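Local coordinates for protein leucine--tRNA ligase (Agrobacterium radiobacter, PDB 5AH5) that probably charges tRNA(Leu) with leucine at the expense of ATP, as a leucyl-tRNA synthetase of class I, at residues 14-17 against 21-24; 668-673 against 739-744; 153-158 against 164-169. All coordinates share one frame; numbering follows the deposited sequence.

Contact 1: residues 14-17 against 21-24; sequences QKWD and IFDW
W16 and F22 meet as an offset edge-to-face pair: the rim of the phenyl ring is directed at the face of the indole's five-membered ring, the centroids are 5.9 Å apart and the planes stand at 82°. The touch itself is at the root of the indole, where F22 CE2 comes to 3.8 Å from W16 CB. In both residues CG stands anti to the carbonyl carbon (chi1 -60° for W16, -59° for F22). The two side chains lie side by side, pointing the same way. The backbone is joined more loosely. I21 N gives a weak bond of 3.3 Å to W16 O, spanning five residues instead of the four of an alpha-helix, as helix 5-19 gives way to the loop. Water 1 makes a second bridge here, donating to W16 O and taking the N-H of F22 at 2.9 Å from F22 N. I21 covers one face of the phenyl ring: its CG2 sits 3.8 Å above the F22 plane, over the centre. This turn leads from the N-terminal helix into strand 32-37 of the parallel sheet, the nucleotide-binding fold of class I synthetases. Around the pair, R62 of helix 48-66 makes a cation-pi contact with W16 and packs on F22, while I65 also lies against F22. The polar end of the indole turns elsewhere: W16 NE1 donates to E724 OE2 on helix 720-729, and H721 of the same helix meets the ring with its imidazole.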
ATOM      1  N   GLN B  14      11.637   3.720  27.844  1.00 33.86           N
ATOM      2  CA  GLN B  14      11.052   4.694  28.750  1.00 36.57           C
ATOM      3  C   GLN B  14      11.773   6.052  28.619  1.00 37.94           C
ATOM      4  O   GLN B  14      11.143   7.132  28.553  1.00 33.81           O
ATOM      5  CB  GLN B  14      11.024   4.134  30.156  1.00 39.42           C
ATOM      6  CG  GLN B  14       9.950   4.798  30.985  1.00 46.39           C
ATOM      7  CD  GLN B  14      10.426   5.095  32.345  1.00 52.08           C
ATOM      8  OE1 GLN B  14      10.422   4.228  33.220  1.00 56.17           O
ATOM      9  NE2 GLN B  14      10.860   6.330  32.545  1.00 59.34           N
ATOM     10  N   LYS B  15      13.089   6.000  28.420  1.00 37.34           N
ATOM     11  CA  LYS B  15      13.861   7.240  28.184  1.00 32.50           C
ATOM     12  C   LYS B  15      13.344   8.007  26.986  1.00 29.97           C
ATOM     13  O   LYS B  15      13.132   9.247  27.045  1.00 27.69           O
ATOM     14  CB  LYS B  15      15.336   6.898  28.000  1.00 36.90           C
ATOM     15  CG  LYS B  15      16.025   6.413  29.263  1.00 42.21           C
ATOM     16  CD  LYS B  15      15.878   7.437  30.369  1.00 47.19           C
ATOM     17  CE  LYS B  15      17.027   7.381  31.335  1.00 49.94           C
ATOM     18  NZ  LYS B  15      16.546   7.545  32.715  1.00 56.36           N
ATOM     19  N   TRP B  16      13.122   7.286  25.882  1.00 29.51           N
ATOM     20  CA  TRP B  16      12.572   7.906  24.632  1.00 30.99           C
ATOM     21  C   TRP B  16      11.162   8.517  24.887  1.00 30.54           C
ATOM     22  O   TRP B  16      10.877   9.642  24.458  1.00 32.91           O
ATOM     23  CB  TRP B  16      12.454   6.922  23.474  1.00 29.78           C
ATOM     24  CG  TRP B  16      13.710   6.282  23.005  1.00 32.53           C
ATOM     25  CD1 TRP B  16      14.939   6.888  22.846  1.00 32.89           C
ATOM     26  CD2 TRP B  16      13.880   4.936  22.583  1.00 30.82           C
ATOM     27  NE1 TRP B  16      15.843   5.994  22.417  1.00 31.98           N
ATOM     28  CE2 TRP B  16      15.240   4.783  22.240  1.00 31.46           C
ATOM     29  CE3 TRP B  16      13.025   3.848  22.451  1.00 28.55           C
ATOM     30  CZ2 TRP B  16      15.774   3.570  21.777  1.00 32.46           C
ATOM     31  CZ3 TRP B  16      13.546   2.630  22.029  1.00 30.90           C
ATOM     32  CH2 TRP B  16      14.926   2.498  21.670  1.00 30.68           C
ATOM     33  N   ASP B  17      10.304   7.747  25.558  1.00 32.43           N
ATOM     34  CA  ASP B  17       8.956   8.215  26.001  1.00 33.07           C
ATOM     35  C   ASP B  17       9.125   9.528  26.774  1.00 28.61           C
ATOM     36  O   ASP B  17       8.581  10.559  26.371  1.00 28.50           O
ATOM     37  CB  ASP B  17       8.227   7.203  26.915  1.00 37.88           C
ATOM     38  CG  ASP B  17       7.862   5.873  26.218  1.00 46.45           C
ATOM     39  OD1 ASP B  17       7.565   5.905  25.006  1.00 66.81           O
ATOM     40  OD2 ASP B  17       7.833   4.782  26.886  1.00 52.27           O
ATOM     41  N   ILE B  21      10.492  12.053  22.217  1.00 30.85           N
ATOM     42  CA  ILE B  21      11.167  11.970  20.909  1.00 31.17           C
ATOM     43  C   ILE B  21      10.179  11.731  19.799  1.00 26.98           C
ATOM     44  O   ILE B  21      10.222  12.400  18.794  1.00 26.38           O
ATOM     45  CB  ILE B  21      12.280  10.831  20.853  1.00 34.31           C
ATOM     46  CG1 ILE B  21      13.438  11.071  21.812  1.00 36.63           C
ATOM     47  CG2 ILE B  21      12.889  10.709  19.472  1.00 34.46           C
ATOM     48  CD1 ILE B  21      13.898  12.490  21.889  1.00 39.53           C
ATOM     49  N   PHE B  22       9.230  10.825  19.995  1.00 27.78           N
ATOM     50  CA  PHE B  22       8.283  10.410  18.925  1.00 25.80           C
ATOM     51  C   PHE B  22       6.896  11.104  18.886  1.00 28.94           C
ATOM     52  O   PHE B  22       6.120  10.866  18.000  1.00 28.75           O
ATOM     53  CB  PHE B  22       8.123   8.892  19.038  1.00 32.17           C
ATOM     54  CG  PHE B  22       9.445   8.193  18.881  1.00 30.38           C
ATOM     55  CD1 PHE B  22      10.098   8.284  17.687  1.00 28.77           C
ATOM     56  CD2 PHE B  22      10.067   7.606  19.947  1.00 32.27           C
ATOM     57  CE1 PHE B  22      11.381   7.718  17.536  1.00 34.65           C
ATOM     58  CE2 PHE B  22      11.328   7.007  19.813  1.00 33.19           C
ATOM     59  CZ  PHE B  22      11.998   7.094  18.614  1.00 32.15           C
ATOM     60  N   ASP B  23       6.669  12.074  19.751  1.00 28.94           N
ATOM     61  CA  ASP B  23       5.445  12.836  19.751  1.00 29.30           C
ATOM     62  C   ASP B  23       5.408  13.854  18.661  1.00 30.35           C
ATOM     63  O   ASP B  23       6.268  14.684  18.617  1.00 33.59           O
ATOM     64  CB  ASP B  23       5.291  13.467  21.123  1.00 35.80           C
ATOM     65  CG  ASP B  23       3.996  14.241  21.286  1.00 38.83           C
ATOM     66  OD1 ASP B  23       2.925  13.795  20.831  1.00 38.72           O
ATOM     67  OD2 ASP B  23       4.088  15.300  21.922  1.00 48.25           O
ATOM     68  N   TRP B  24       4.425  13.775  17.743  1.00 27.76           N
ATOM     69  CA  TRP B  24       4.407  14.679  16.635  1.00 25.98           C
ATOM     70  C   TRP B  24       3.944  16.068  17.101  1.00 33.34           C
ATOM     71  O   TRP B  24       2.872  16.204  17.719  1.00 28.37           O
ATOM     72  CB  TRP B  24       3.472  14.213  15.521  1.00 26.36           C
ATOM     73  CG  TRP B  24       3.331  15.153  14.422  1.00 24.76           C
ATOM     74  CD1 TRP B  24       4.343  15.660  13.659  1.00 26.66           C
ATOM     75  CD2 TRP B  24       2.102  15.678  13.869  1.00 28.74           C
ATOM     76  NE1 TRP B  24       3.827  16.462  12.659  1.00 26.87           N
ATOM     77  CE2 TRP B  24       2.464  16.509  12.775  1.00 28.03           C
ATOM     78  CE3 TRP B  24       0.724  15.573  14.235  1.00 26.20           C
ATOM     79  CZ2 TRP B  24       1.517  17.214  12.014  1.00 30.23           C
ATOM     80  CZ3 TRP B  24      -0.217  16.233  13.472  1.00 26.51           C
ATOM     81  CH2 TRP B  24       0.173  17.050  12.358  1.00 32.60           C
TER
HETATM   82  O   HOH W   1       8.205   9.855  22.547  1.00 44.65           O

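Contact 2: residues 668-673 against 739-744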
ATOM      1  N   LYS B 668      26.075   6.649   2.477  1.00 33.89           N
ATOM      2  CA  LYS B 668      25.463   5.481   1.936  1.00 36.38           C
ATOM      3  C   LYS B 668      24.230   5.016   2.814  1.00 31.73           C
ATOM      4  O   LYS B 668      23.202   4.722   2.271  1.00 32.80           O
ATOM      5  CB  LYS B 668      26.512   4.404   1.834  1.00 39.93           C
ATOM      6  CG  LYS B 668      26.101   3.203   1.029  1.00 46.90           C
ATOM      7  CD  LYS B 668      27.366   2.449   0.634  1.00 60.07           C
ATOM      8  CE  LYS B 668      27.147   0.953   0.484  1.00 68.31           C
ATOM      9  NZ  LYS B 668      28.409   0.217   0.811  1.00 74.00           N
ATOM     10  N   VAL B 669      24.386   5.054   4.131  1.00 27.99           N
ATOM     11  CA  VAL B 669      23.369   4.748   5.085  1.00 29.97           C
ATOM     12  C   VAL B 669      22.215   5.715   4.918  1.00 33.20           C
ATOM     13  O   VAL B 669      21.074   5.278   4.822  1.00 32.04           O
ATOM     14  CB  VAL B 669      23.897   4.797   6.504  1.00 27.11           C
ATOM     15  CG1 VAL B 669      22.716   4.708   7.514  1.00 29.14           C
ATOM     16  CG2 VAL B 669      24.799   3.603   6.713  1.00 26.01           C
ATOM     17  N   THR B 670      22.535   7.008   4.824  1.00 29.11           N
ATOM     18  CA  THR B 670      21.541   8.066   4.593  1.00 31.61           C
ATOM     19  C   THR B 670      20.704   7.811   3.327  1.00 31.66           C
ATOM     20  O   THR B 670      19.431   7.708   3.361  1.00 29.25           O
ATOM     21  CB  THR B 670      22.219   9.501   4.562  1.00 29.34           C
ATOM     22  OG1 THR B 670      22.994   9.719   5.758  1.00 28.07           O
ATOM     23  CG2 THR B 670      21.187  10.578   4.471  1.00 31.89           C
ATOM     24  N   ALA B 671      21.389   7.657   2.206  1.00 29.79           N
ATOM     25  CA  ALA B 671      20.721   7.457   0.910  1.00 30.24           C
ATOM     26  C   ALA B 671      19.954   6.115   0.879  1.00 32.62           C
ATOM     27  O   ALA B 671      18.863   6.043   0.310  1.00 29.39           O
ATOM     28  CB  ALA B 671      21.725   7.514  -0.262  1.00 35.10           C
ATOM     29  N   ASP B 672      20.524   5.063   1.488  1.00 30.08           N
ATOM     30  CA  ASP B 672      19.921   3.755   1.404  1.00 28.27           C
ATOM     31  C   ASP B 672      18.628   3.620   2.262  1.00 27.42           C
ATOM     32  O   ASP B 672      17.728   2.974   1.836  1.00 31.05           O
ATOM     33  CB  ASP B 672      20.903   2.670   1.756  1.00 27.42           C
ATOM     34  CG  ASP B 672      21.892   2.321   0.529  1.00 33.60           C
ATOM     35  OD1 ASP B 672      21.616   2.636  -0.683  1.00 31.87           O
ATOM     36  OD2 ASP B 672      22.904   1.690   0.820  1.00 36.02           O
ATOM     37  N   VAL B 673      18.610   4.190   3.451  1.00 27.47           N
ATOM     38  CA  VAL B 673      17.402   4.211   4.313  1.00 30.56           C
ATOM     39  C   VAL B 673      16.306   4.906   3.596  1.00 30.57           C
ATOM     40  O   VAL B 673      15.181   4.396   3.563  1.00 29.74           O
ATOM     41  CB  VAL B 673      17.632   4.833   5.671  1.00 29.04           C
ATOM     42  CG1 VAL B 673      16.312   5.099   6.439  1.00 32.01           C
ATOM     43  CG2 VAL B 673      18.537   3.949   6.491  1.00 29.60           C
ATOM     44  N   GLU B 739      20.097  13.023  18.869  1.00 33.12           N
ATOM     45  CA  GLU B 739      21.324  13.692  18.395  1.00 35.25           C
ATOM     46  C   GLU B 739      21.075  14.005  16.923  1.00 34.60           C
ATOM     47  O   GLU B 739      20.468  13.213  16.243  1.00 40.61           O
ATOM     48  CB  GLU B 739      22.508  12.770  18.638  1.00 36.70           C
ATOM     49  CG  GLU B 739      23.880  13.371  18.450  1.00 48.43           C
ATOM     50  CD  GLU B 739      24.256  14.442  19.477  1.00 44.94           C
ATOM     51  OE1 GLU B 739      23.947  14.326  20.678  1.00 38.00           O
ATOM     52  OE2 GLU B 739      24.933  15.398  19.054  1.00 63.69           O
ATOM     53  N   PRO B 740      21.458  15.202  16.436  1.00 33.52           N
ATOM     54  CA  PRO B 740      21.410  15.430  14.991  1.00 34.03           C
ATOM     55  C   PRO B 740      22.116  14.305  14.181  1.00 33.41           C
ATOM     56  O   PRO B 740      23.141  13.744  14.616  1.00 34.43           O
ATOM     57  CB  PRO B 740      22.098  16.800  14.781  1.00 38.37           C
ATOM     58  CG  PRO B 740      22.319  17.355  16.129  1.00 42.59           C
ATOM     59  CD  PRO B 740      22.146  16.270  17.170  1.00 40.40           C
ATOM     60  N   TRP B 741      21.531  13.962  13.040  1.00 30.03           N
ATOM     61  CA  TRP B 741      22.036  12.890  12.219  1.00 32.95           C
ATOM     62  C   TRP B 741      23.419  13.331  11.655  1.00 37.88           C
ATOM     63  O   TRP B 741      23.609  14.495  11.347  1.00 34.63           O
ATOM     64  CB  TRP B 741      21.092  12.661  11.084  1.00 30.16           C
ATOM     65  CG  TRP B 741      21.450  11.540  10.141  1.00 30.53           C
ATOM     66  CD1 TRP B 741      21.792  11.666   8.826  1.00 27.98           C
ATOM     67  CD2 TRP B 741      21.355  10.119  10.399  1.00 30.85           C
ATOM     68  NE1 TRP B 741      21.975  10.424   8.273  1.00 31.67           N
ATOM     69  CE2 TRP B 741      21.755   9.461   9.225  1.00 30.44           C
ATOM     70  CE3 TRP B 741      21.075   9.351  11.534  1.00 29.28           C
ATOM     71  CZ2 TRP B 741      21.812   8.055   9.127  1.00 31.34           C
ATOM     72  CZ3 TRP B 741      21.162   7.943  11.445  1.00 30.98           C
ATOM     73  CH2 TRP B 741      21.523   7.320  10.245  1.00 29.85           C
ATOM     74  N   PRO B 742      24.363  12.394  11.499  1.00 35.85           N
ATOM     75  CA  PRO B 742      25.650  12.836  10.966  1.00 36.64           C
ATOM     76  C   PRO B 742      25.551  13.376   9.564  1.00 36.65           C
ATOM     77  O   PRO B 742      24.709  12.913   8.737  1.00 41.36           O
ATOM     78  CB  PRO B 742      26.484  11.561  10.945  1.00 36.64           C
ATOM     79  CG  PRO B 742      25.804  10.622  11.856  1.00 35.43           C
ATOM     80  CD  PRO B 742      24.356  10.972  11.835  1.00 34.69           C
ATOM     81  N   THR B 743      26.443  14.308   9.269  1.00 39.02           N
ATOM     82  CA  THR B 743      26.604  14.860   7.924  1.00 49.94           C
ATOM     83  C   THR B 743      28.021  14.601   7.389  1.00 47.46           C
ATOM     84  O   THR B 743      28.975  14.587   8.147  1.00 36.50           O
ATOM     85  CB  THR B 743      26.319  16.372   7.938  1.00 51.62           C
ATOM     86  OG1 THR B 743      27.233  17.009   8.823  1.00 56.18           O
ATOM     87  CG2 THR B 743      24.881  16.641   8.460  1.00 54.76           C
ATOM     88  N   ILE B 744      28.134  14.427   6.077  1.00 45.52           N
ATOM     89  CA  ILE B 744      29.422  14.223   5.447  1.00 46.53           C
ATOM     90  C   ILE B 744      30.341  15.446   5.685  1.00 45.68           C
ATOM     91  O   ILE B 744      29.956  16.568   5.425  1.00 41.22           O
ATOM     92  CB  ILE B 744      29.262  13.946   3.966  1.00 46.01           C
ATOM     93  CG1 ILE B 744      28.674  12.554   3.765  1.00 45.02           C
ATOM     94  CG2 ILE B 744      30.624  13.998   3.268  1.00 48.09           C
ATOM     95  CD1 ILE B 744      28.168  12.308   2.355  1.00 46.48           C
TER
HETATM   96  O   HOH W   2      23.922  12.640   6.119  1.00 39.44           O
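W741 brings the edge of its indole up to V669 and T670, in a buried contact inside the helical anticodon-binding domain usual for this branch of class I synthetases. The segment 739-744 is an extended loop after helix 720-729, and W741 reaches from it to helix 653-674. Its NE1 donates to T670 OG1 at 2.8 Å. The N-H...O angle of 167° makes this a nearly straight bond. With the oxygen only 5° out of the indole plane, it fixes the rotation of the ring. Farther round the same edge, V669 CG1 lies 3.8 Å from W741 CZ2, near the ring plane. The indole is therefore approached by a hydroxyl and a methyl at its rim, while P742 covers part of one face with CD, 3.3 Å above the plane and toward the rim.

T670 is turned with OG1 beside its own backbone N (chi1 -54°), a rotamer that lets the hydroxyl bond back to I666 O one helical turn earlier. That bond uses the hydroxyl hydrogen and leaves the oxygen to accept from W741. M63 and A66 of helix 48-66 and L714 of helix 701-715 also pack on the indole, and the backbone of W741 bonds to A66, tying this domain to a helix of the catalytic part. Next to T670 the same helix meets the bound RNA, A671 against a uracil base and D672 against a phosphate. Water 2 closes a second link between helix and loop, donating to T670 OG1 at 3.1 Å and to P742 O at 2.7 Å.

Contact 3: residues 153-158 against 164-169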
ATOM      1  N   TYR B 153     -28.121  -5.381  -8.907  1.00 46.21           N
ATOM      2  CA  TYR B 153     -27.364  -6.606  -8.656  1.00 47.82           C
ATOM      3  C   TYR B 153     -26.063  -6.330  -7.881  1.00 40.75           C
ATOM      4  O   TYR B 153     -25.325  -5.409  -8.200  1.00 50.21           O
ATOM      5  CB  TYR B 153     -27.106  -7.374  -9.952  1.00 50.65           C
ATOM      6  CG  TYR B 153     -28.364  -8.091 -10.415  1.00 54.15           C
ATOM      7  CD1 TYR B 153     -28.752  -9.311  -9.831  1.00 53.99           C
ATOM      8  CD2 TYR B 153     -29.196  -7.536 -11.414  1.00 56.48           C
ATOM      9  CE1 TYR B 153     -29.914  -9.977 -10.252  1.00 55.32           C
ATOM     10  CE2 TYR B 153     -30.361  -8.189 -11.832  1.00 59.34           C
ATOM     11  CZ  TYR B 153     -30.711  -9.411 -11.253  1.00 60.17           C
ATOM     12  OH  TYR B 153     -31.866 -10.054 -11.648  1.00 73.46           O
ATOM     13  N   VAL B 154     -25.830  -7.140  -6.866  1.00 36.17           N
ATOM     14  CA  VAL B 154     -24.624  -7.038  -6.023  1.00 38.04           C
ATOM     15  C   VAL B 154     -24.156  -8.420  -5.706  1.00 38.40           C
ATOM     16  O   VAL B 154     -24.928  -9.373  -5.836  1.00 38.03           O
ATOM     17  CB  VAL B 154     -24.878  -6.294  -4.684  1.00 35.12           C
ATOM     18  CG1 VAL B 154     -25.309  -4.854  -4.941  1.00 33.86           C
ATOM     19  CG2 VAL B 154     -25.867  -7.016  -3.802  1.00 34.51           C
ATOM     20  N   TYR B 155     -22.891  -8.538  -5.321  1.00 37.24           N
ATOM     21  CA  TYR B 155     -22.354  -9.812  -4.893  1.00 36.24           C
ATOM     22  C   TYR B 155     -22.831 -10.166  -3.516  1.00 35.24           C
ATOM     23  O   TYR B 155     -22.915  -9.296  -2.659  1.00 40.52           O
ATOM     24  CB  TYR B 155     -20.820  -9.780  -4.910  1.00 38.65           C
ATOM     25  CG  TYR B 155     -20.285  -9.668  -6.297  1.00 39.88           C
ATOM     26  CD1 TYR B 155     -20.154 -10.796  -7.104  1.00 40.47           C
ATOM     27  CD2 TYR B 155     -19.967  -8.437  -6.836  1.00 41.47           C
ATOM     28  CE1 TYR B 155     -19.648 -10.702  -8.383  1.00 43.90           C
ATOM     29  CE2 TYR B 155     -19.495  -8.324  -8.120  1.00 44.02           C
ATOM     30  CZ  TYR B 155     -19.331  -9.458  -8.889  1.00 45.88           C
ATOM     31  OH  TYR B 155     -18.862  -9.334 -10.167  1.00 49.26           O
ATOM     32  N   TRP B 156     -23.070 -11.454  -3.277  1.00 34.83           N
ATOM     33  CA  TRP B 156     -23.590 -11.961  -2.019  1.00 31.79           C
ATOM     34  C   TRP B 156     -22.758 -13.149  -1.625  1.00 33.01           C
ATOM     35  O   TRP B 156     -22.617 -14.068  -2.413  1.00 36.64           O
ATOM     36  CB  TRP B 156     -25.065 -12.372  -2.209  1.00 33.87           C
ATOM     37  CG  TRP B 156     -25.651 -13.173  -1.054  1.00 35.92           C
ATOM     38  CD1 TRP B 156     -25.849 -14.519  -1.019  1.00 36.26           C
ATOM     39  CD2 TRP B 156     -26.095 -12.667   0.228  1.00 38.78           C
ATOM     40  NE1 TRP B 156     -26.371 -14.888   0.200  1.00 36.64           N
ATOM     41  CE2 TRP B 156     -26.542 -13.779   0.981  1.00 37.47           C
ATOM     42  CE3 TRP B 156     -26.176 -11.380   0.800  1.00 36.83           C
ATOM     43  CZ2 TRP B 156     -27.060 -13.647   2.293  1.00 39.81           C
ATOM     44  CZ3 TRP B 156     -26.672 -11.242   2.095  1.00 38.31           C
ATOM     45  CH2 TRP B 156     -27.106 -12.375   2.837  1.00 39.41           C
ATOM     46  N   ASP B 157     -22.196 -13.125  -0.431  1.00 31.04           N
ATOM     47  CA  ASP B 157     -21.471 -14.249   0.142  1.00 36.36           C
ATOM     48  C   ASP B 157     -22.398 -15.016   1.118  1.00 37.25           C
ATOM     49  O   ASP B 157     -22.720 -14.514   2.162  1.00 40.79           O
ATOM     50  CB  ASP B 157     -20.218 -13.730   0.857  1.00 34.68           C
ATOM     51  CG  ASP B 157     -19.275 -14.819   1.342  1.00 34.66           C
ATOM     52  OD1 ASP B 157     -19.732 -15.890   1.781  1.00 36.73           O
ATOM     53  OD2 ASP B 157     -18.041 -14.565   1.325  1.00 33.87           O
ATOM     54  N   PRO B 158     -22.757 -16.265   0.783  1.00 38.36           N
ATOM     55  CA  PRO B 158     -23.707 -17.003   1.578  1.00 39.70           C
ATOM     56  C   PRO B 158     -23.086 -17.495   2.856  1.00 37.40           C
ATOM     57  O   PRO B 158     -23.802 -17.748   3.805  1.00 40.24           O
ATOM     58  CB  PRO B 158     -24.147 -18.170   0.634  1.00 42.63           C
ATOM     59  CG  PRO B 158     -22.955 -18.395  -0.265  1.00 42.77           C
ATOM     60  CD  PRO B 158     -22.320 -17.026  -0.421  1.00 40.86           C
ATOM     61  N   LEU B 164     -21.051  -8.181  -0.597  1.00 32.51           N
ATOM     62  CA  LEU B 164     -19.611  -7.811  -0.705  1.00 31.66           C
ATOM     63  C   LEU B 164     -19.407  -6.873  -1.902  1.00 30.72           C
ATOM     64  O   LEU B 164     -20.126  -6.949  -2.874  1.00 34.03           O
ATOM     65  CB  LEU B 164     -18.736  -9.041  -0.939  1.00 30.90           C
ATOM     66  CG  LEU B 164     -18.656 -10.008   0.232  1.00 31.01           C
ATOM     67  CD1 LEU B 164     -17.788 -11.149  -0.210  1.00 30.73           C
ATOM     68  CD2 LEU B 164     -18.157  -9.390   1.529  1.00 31.11           C
ATOM     69  N   ALA B 165     -18.408  -6.002  -1.821  1.00 28.60           N
ATOM     70  CA  ALA B 165     -17.976  -5.172  -2.974  1.00 29.78           C
ATOM     71  C   ALA B 165     -17.295  -6.036  -4.052  1.00 26.60           C
ATOM     72  O   ALA B 165     -16.838  -7.102  -3.757  1.00 24.17           O
ATOM     73  CB  ALA B 165     -17.019  -4.067  -2.500  1.00 29.10           C
ATOM     74  N   ALA B 166     -17.307  -5.589  -5.296  1.00 32.82           N
ATOM     75  CA  ALA B 166     -16.667  -6.322  -6.392  1.00 35.76           C
ATOM     76  C   ALA B 166     -15.186  -6.599  -6.044  1.00 37.46           C
ATOM     77  O   ALA B 166     -14.644  -7.634  -6.426  1.00 39.13           O
ATOM     78  CB  ALA B 166     -16.785  -5.551  -7.691  1.00 35.65           C
ATOM     79  N   GLU B 167     -14.555  -5.726  -5.260  1.00 36.04           N
ATOM     80  CA  GLU B 167     -13.105  -5.863  -4.975  1.00 31.06           C
ATOM     81  C   GLU B 167     -12.883  -6.938  -3.979  1.00 30.97           C
ATOM     82  O   GLU B 167     -11.753  -7.465  -3.913  1.00 29.50           O
ATOM     83  CB  GLU B 167     -12.513  -4.546  -4.460  1.00 33.55           C
ATOM     84  CG  GLU B 167     -12.498  -3.395  -5.455  1.00 30.00           C
ATOM     85  CD  GLU B 167     -13.821  -2.863  -5.925  1.00 36.69           C
ATOM     86  OE1 GLU B 167     -14.833  -2.854  -5.125  1.00 37.96           O
ATOM     87  OE2 GLU B 167     -13.842  -2.419  -7.116  1.00 34.60           O
ATOM     88  N   GLN B 168     -13.956  -7.332  -3.227  1.00 29.45           N
ATOM     89  CA  GLN B 168     -13.866  -8.382  -2.227  1.00 30.85           C
ATOM     90  C   GLN B 168     -14.298  -9.754  -2.756  1.00 30.78           C
ATOM     91  O   GLN B 168     -14.472 -10.707  -2.004  1.00 32.72           O
ATOM     92  CB  GLN B 168     -14.686  -8.005  -0.978  1.00 34.57           C
ATOM     93  CG  GLN B 168     -14.179  -6.800  -0.193  1.00 32.38           C
ATOM     94  CD  GLN B 168     -15.278  -6.245   0.743  1.00 32.29           C
ATOM     95  OE1 GLN B 168     -16.357  -5.894   0.283  1.00 32.17           O
ATOM     96  NE2 GLN B 168     -14.987  -6.144   2.017  1.00 29.08           N
ATOM     97  N   VAL B 169     -14.408  -9.846  -4.054  1.00 34.11           N
ATOM     98  CA  VAL B 169     -14.633 -11.096  -4.734  1.00 36.12           C
ATOM     99  C   VAL B 169     -13.317 -11.443  -5.432  1.00 38.23           C
ATOM    100  O   VAL B 169     -12.873 -10.719  -6.316  1.00 35.10           O
ATOM    101  CB  VAL B 169     -15.728 -10.909  -5.793  1.00 37.34           C
ATOM    102  CG1 VAL B 169     -15.827 -12.149  -6.676  1.00 38.23           C
ATOM    103  CG2 VAL B 169     -17.062 -10.602  -5.105  1.00 37.11           C
TER
HETATM  104  O   HOH W   3     -21.548  -6.116  -5.016  1.00 37.88           O
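Y155 carries its ring beside the backbone N (chi1 -67°), while in V169, with chi1 at 171°, the branch CG2 stands anti to the carbonyl carbon, beside the backbone N, and it is this branch that meets the ring. The methyl packs over one face in a CH-pi contact, 3.9 Å from V169 CG2 to the centroid of the Y155 ring, and the two side chains cross at about a right angle. A166 CA approaches the ring obliquely, and A166 CB lies 3.9 Å from Y155 CE2. Alongside, L164 N donates to Y155 O at 3.0 Å. The partner pair, Y155 N and L164 O, is too far apart to bond directly; water 3 spans it, accepting from Y155 N at 2.8 Å and donating to L164 O at 2.7 Å. L164 CD1 rests 3.7 Å from D157 CB. The D157 carboxylate is engaged elsewhere: OD2 with S177, OD1 with V159 N in an Asx turn and with E160 N. Past L164 the chain curls, and A165 N is held by Q168 OE1 at 2.9 Å. The contact belongs to the beta hairpin of strands 153-157 and 162-164; strand 182-191 pairs with the first of these, and E167 reaches from the curl to Y536 on helix 533-546 and W221 on helix 212-222.

Overall arrangement
Contacts 1 and 2 are neighbours, with centres about 21 Å apart and nearest atoms about 7 Å apart. They do not touch, but helix 48-66 serves both: R62 and I65 face contact 1, M63 and A66 face contact 2. The N-terminal turn and the anticodon-binding domain thus pack on one element of the catalytic fold, a helix that begins within the predicted HIGH region. Contact 3 lies on the opposite side of the chain's centre, its own centre about 44 Å from that of contact 1 and about 48 Å from that of contact 2. All three lie away from the leucyl-sulfamoyl-adenosine pocket and the zinc site. By nearest atoms, the RNA is about 4 Å from contact 2, about 6 Å from contact 3 and about 23 Å from contact 1.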